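Local coordinates for protein Exo-beta-1,4-mannosidase (PDB 4LYP) that hydrolyses terminal, non-reducing beta-D-mannose residues from beta-mannosides as a fungal glycoside hydrolase family 5 exo-beta-mannosidase, with transglycosylation activity as well, at residues Val127-Gly130 / Leu131-Leu135; Lys206-Ile209 / Tyr210-Asn214. All blocks are in the same frame, centred on the assembly; numbering follows the deposited sequence.

Interaction 1 of 2, residues Val127-Gly130 / Leu131-Leu135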
loop_
_atom_site.group_PDB
_atom_site.type_symbol
_atom_site.label_atom_id
_atom_site.label_comp_id
_atom_site.label_asym_id
_atom_site.label_seq_id
_atom_site.Cartn_x
_atom_site.Cartn_y
_atom_site.Cartn_z
ATOM N N VAL A 127 15.086 -12.794 1.020
ATOM C CA VAL A 127 14.080 -11.750 0.903
ATOM C C VAL A 127 12.993 -11.974 2.013
ATOM O O VAL A 127 12.577 -11.025 2.646
ATOM C CB VAL A 127 13.430 -11.748 -0.519
ATOM C CG1 VAL A 127 12.281 -10.751 -0.589
ATOM C CG2 VAL A 127 14.497 -11.440 -1.552
ATOM N N PHE A 128 12.596 -13.201 2.267
ATOM C CA PHE A 128 11.653 -13.465 3.328
ATOM C C PHE A 128 12.139 -12.986 4.670
ATOM O O PHE A 128 11.383 -12.418 5.471
ATOM C CB PHE A 128 11.292 -14.959 3.321
ATOM C CG PHE A 128 9.839 -15.279 3.598
ATOM C CD1 PHE A 128 9.039 -14.545 4.494
ATOM C CD2 PHE A 128 9.235 -16.360 2.860
ATOM C CE1 PHE A 128 7.690 -14.888 4.671
ATOM C CE2 PHE A 128 7.924 -16.747 3.128
ATOM C CZ PHE A 128 7.131 -15.999 3.970
ATOM N N VAL A 129 13.434 -13.213 4.938
ATOM C CA VAL A 129 13.996 -12.722 6.209
ATOM C C VAL A 129 13.897 -11.195 6.273
ATOM O O VAL A 129 13.769 -10.637 7.371
ATOM C CB VAL A 129 15.432 -13.302 6.361
ATOM C CG1 VAL A 129 16.205 -12.527 7.449
ATOM C CG2 VAL A 129 15.415 -14.769 6.670
ATOM N N GLY A 130 13.973 -10.501 5.128
ATOM C CA GLY A 130 13.781 -9.058 5.168
ATOM C C GLY A 130 12.417 -8.685 5.715
ATOM O O GLY A 130 12.269 -7.684 6.415
ATOM N N LEU A 131 11.384 -9.451 5.336
ATOM C CA LEU A 131 10.041 -9.188 5.893
ATOM C C LEU A 131 10.019 -9.463 7.406
ATOM O O LEU A 131 9.412 -8.685 8.186
ATOM C CB LEU A 131 8.995 -10.062 5.135
ATOM C CG LEU A 131 7.521 -9.831 5.501
ATOM C CD1 LEU A 131 7.088 -8.377 5.336
ATOM C CD2 LEU A 131 6.695 -10.728 4.628
ATOM N N ASP A 132 10.746 -10.485 7.899
ATOM C CA ASP A 132 10.825 -10.719 9.322
ATOM C C ASP A 132 11.450 -9.512 10.015
ATOM O O ASP A 132 10.976 -9.076 11.047
ATOM C CB ASP A 132 11.773 -11.936 9.620
ATOM C CG ASP A 132 11.238 -13.273 9.189
ATOM O OD1 ASP A 132 10.033 -13.439 8.892
ATOM O OD2 ASP A 132 12.073 -14.213 9.165
ATOM N N TYR A 133 12.548 -8.973 9.478
ATOM C CA TYR A 133 13.200 -7.823 10.075
ATOM C C TYR A 133 12.325 -6.570 9.996
ATOM O O TYR A 133 12.286 -5.785 10.947
ATOM C CB TYR A 133 14.561 -7.516 9.421
ATOM C CG TYR A 133 15.695 -8.306 9.983
ATOM C CD1 TYR A 133 16.277 -7.930 11.149
ATOM C CD2 TYR A 133 16.117 -9.498 9.364
ATOM C CE1 TYR A 133 17.341 -8.685 11.695
ATOM C CE2 TYR A 133 17.156 -10.255 9.891
ATOM C CZ TYR A 133 17.747 -9.863 11.058
ATOM O OH TYR A 133 18.783 -10.569 11.596
ATOM N N LEU A 134 11.611 -6.385 8.887
ATOM C CA LEU A 134 10.665 -5.274 8.799
ATOM C C LEU A 134 9.666 -5.298 9.933
ATOM O O LEU A 134 9.479 -4.314 10.652
ATOM C CB LEU A 134 10.002 -5.315 7.417
ATOM C CG LEU A 134 8.845 -4.278 7.242
ATOM C CD1 LEU A 134 9.368 -2.861 7.359
ATOM C CD2 LEU A 134 8.232 -4.522 5.887
ATOM N N LEU A 135 9.070 -6.471 10.158
ATOM C CA LEU A 135 8.044 -6.589 11.161
ATOM C C LEU A 135 8.617 -6.475 12.566
ATOM O O LEU A 135 7.960 -5.930 13.451
ATOM C CB LEU A 135 7.270 -7.900 11.004
ATOM C CG LEU A 135 6.336 -7.922 9.783
ATOM C CD1 LEU A 135 5.786 -9.318 9.495
ATOM C CD2 LEU A 135 5.170 -6.948 9.985
#
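V129 and Y133 run side by side and point the same way, one turn apart on helix 125-140. The CG1 branch of V129 comes to the edge of the Y133 ring, in the ring plane, with CG1 3.5 Å from CE2. That branch sits anti to the V129 backbone N (chi1 164°), a torsion that sets it beside the carbonyl carbon, where it reaches the Y133 ring. The same ring edge lies close to the V129 carbonyl, CD2 standing 3.3 Å from O. The main chain links the same two residues: Y133 N donates to V129 O (2.9 Å, 162° at the hydrogen).

On another flank, F128 CE1 meets L131 CD2 at 4.3 Å, the methyl lying oblique to the ring. The L131 side chain also touches M66 and M147. D132 N bonds F128 O at 3.2 Å, with the donor in the carbonyl plane, and L134 N reaches G130 O at 2.9 Å.

The D132 carboxylate, though buried, turns to partners beyond the helix: OD1 is hydrogen-bonded to Y224, while OD2 is hydrogen-bonded to T218 OG1 and salt-bridged to R215. Several bonds therefore fix the rotation of this group, and the arginine would be expected to stabilise its negative charge, in a turn otherwise joined by apolar side-chain contacts and main-chain bonds.

Interaction 2 of 2, residues Lys206-Ile209 / Tyr210-Asn214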
loop_
_atom_site.group_PDB
_atom_site.type_symbol
_atom_site.label_atom_id
_atom_site.label_comp_id
_atom_site.label_asym_id
_atom_site.label_seq_id
_atom_site.Cartn_x
_atom_site.Cartn_y
_atom_site.Cartn_z
ATOM N N LYS A 206 -3.409 -18.820 -2.924
ATOM C CA LYS A 206 -3.701 -19.338 -1.594
ATOM C C LYS A 206 -2.467 -20.002 -0.976
ATOM O O LYS A 206 -2.293 -19.898 0.251
ATOM C CB LYS A 206 -4.911 -20.276 -1.649
ATOM C CG LYS A 206 -6.229 -19.534 -1.887
ATOM C CD LYS A 206 -7.372 -20.558 -2.080
ATOM C CE LYS A 206 -8.685 -19.877 -2.297
ATOM N NZ LYS A 206 -9.723 -20.924 -2.520
ATOM N N ASP A 207 -1.696 -20.714 -1.768
ATOM C CA ASP A 207 -0.496 -21.295 -1.237
ATOM C C ASP A 207 0.441 -20.222 -0.691
ATOM O O ASP A 207 1.080 -20.403 0.371
ATOM C CB ASP A 207 0.272 -22.102 -2.314
ATOM C CG ASP A 207 -0.445 -23.351 -2.757
ATOM O OD1 ASP A 207 -1.344 -23.851 -2.056
ATOM O OD2 ASP A 207 -0.059 -23.900 -3.821
ATOM N N HIS A 208 0.576 -19.097 -1.407
ATOM C CA HIS A 208 1.389 -18.000 -0.881
ATOM C C HIS A 208 0.810 -17.409 0.391
ATOM O O HIS A 208 1.536 -17.139 1.358
ATOM C CB HIS A 208 1.578 -16.921 -1.962
ATOM C CG HIS A 208 2.340 -15.761 -1.458
ATOM N ND1 HIS A 208 3.652 -15.888 -1.062
ATOM C CD2 HIS A 208 1.936 -14.442 -1.155
ATOM C CE1 HIS A 208 4.048 -14.693 -0.596
ATOM N NE2 HIS A 208 3.016 -13.804 -0.659
ATOM N N ILE A 209 -0.545 -17.177 0.409
ATOM C CA ILE A 209 -1.161 -16.632 1.585
ATOM C C ILE A 209 -0.928 -17.508 2.786
ATOM O O ILE A 209 -0.536 -17.017 3.880
ATOM C CB ILE A 209 -2.686 -16.413 1.360
ATOM C CG1 ILE A 209 -2.911 -15.392 0.245
ATOM C CG2 ILE A 209 -3.369 -16.043 2.635
ATOM C CD1 ILE A 209 -4.371 -15.300 -0.188
ATOM N N TYR A 210 -1.068 -18.835 2.632
ATOM C CA TYR A 210 -0.828 -19.748 3.735
ATOM C C TYR A 210 0.604 -19.615 4.211
ATOM O O TYR A 210 0.860 -19.609 5.435
ATOM C CB TYR A 210 -1.099 -21.201 3.239
ATOM C CG TYR A 210 -0.803 -22.225 4.320
ATOM C CD1 TYR A 210 0.496 -22.719 4.515
ATOM C CD2 TYR A 210 -1.794 -22.646 5.202
ATOM C CE1 TYR A 210 0.760 -23.623 5.556
ATOM C CE2 TYR A 210 -1.535 -23.530 6.227
ATOM C CZ TYR A 210 -0.260 -23.958 6.416
ATOM O OH TYR A 210 -0.064 -24.862 7.443
ATOM N N THR A 211 1.549 -19.523 3.261
ATOM C CA THR A 211 2.961 -19.520 3.633
ATOM C C THR A 211 3.262 -18.235 4.433
ATOM O O THR A 211 3.968 -18.303 5.443
ATOM C CB THR A 211 3.813 -19.561 2.382
ATOM O OG1 THR A 211 3.590 -20.789 1.698
ATOM C CG2 THR A 211 5.296 -19.487 2.748
ATOM N N VAL A 212 2.723 -17.083 4.042
ATOM C CA VAL A 212 2.973 -15.856 4.814
ATOM C C VAL A 212 2.268 -15.887 6.138
ATOM O O VAL A 212 2.869 -15.544 7.188
ATOM C CB VAL A 212 2.614 -14.598 3.998
ATOM C CG1 VAL A 212 2.938 -13.349 4.770
ATOM C CG2 VAL A 212 3.358 -14.592 2.661
ATOM N N GLN A 213 1.015 -16.309 6.197
ATOM C CA GLN A 213 0.294 -16.312 7.470
ATOM C C GLN A 213 0.937 -17.239 8.487
ATOM O O GLN A 213 0.864 -17.018 9.696
ATOM C CB GLN A 213 -1.173 -16.668 7.273
ATOM C CG GLN A 213 -1.951 -15.581 6.530
ATOM C CD GLN A 213 -3.444 -15.900 6.462
ATOM O OE1 GLN A 213 -3.865 -17.025 6.231
ATOM N NE2 GLN A 213 -4.255 -14.900 6.715
ATOM N N ASN A 214 1.584 -18.341 7.998
ATOM C CA ASN A 214 2.242 -19.312 8.903
ATOM C C ASN A 214 3.718 -19.117 9.049
ATOM O O ASN A 214 4.402 -19.926 9.678
ATOM C CB ASN A 214 1.877 -20.704 8.400
ATOM C CG ASN A 214 0.434 -20.985 8.722
ATOM O OD1 ASN A 214 0.105 -21.378 9.859
ATOM N ND2 ASN A 214 -0.458 -20.696 7.785
#
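Two van der Waals contacts join the turns. V212 CG2 sits over one face of the H208 imidazole, 3.3 Å from CE1. H208 CG is anti to the backbone N (chi1 177°), which brings the ring back alongside V212, although the CB of H208 points away. I209 and Q213 lie side by side, and I209 CG2 approaches Q213 OE1 at 3.8 Å.

Among the polar contacts, D207 O accepts two donors from T211: N at 3.1 Å and the hydroxyl OG1 at 2.9 Å, arriving from opposite faces of the carbonyl plane. Y210 N to K206 O and Q213 N to I209 O continue the main-chain pattern. Both H208 ring nitrogens are hydrogen-bonded outside the segments, ND1 with Y123 and NE2 with the carbonyl of A100, so the ring is held at two points. Q213 NE2 is hydrogen-bonded to the carbonyl of I254.

N214 leaves the helical conformation, yet both its N and its ND2 bond to Y210 O. The amide nitrogen ND2 also lies 3.3 Å above the centre of the Y210 ring. This is the C-terminal end of helix 197-213, which packs against helix 244-257 and strand 230-234 in the TIM barrel.

How the interactions relate
Following the chain from the N terminus, interaction 1 comes first, inside helix 125-140, which leads into barrel strand 144-148. Interaction 2 follows in series near the end of helix 197-213, ahead of strand 230-234, the parallel neighbour of 144-148. Each joins consecutive turns of a single helix, so neither closes a loop, and they neither nest nor cross. Their centres lie about 15 Å apart, but the two meet where F128 CE2 packs on T211 CG2 at 3.8 Å. R215, just beyond the second helix, makes a cation-pi contact with F128, and T211 touches Y123, just ahead of the first, tying the two helices together in the helical layer around the strands of the barrel.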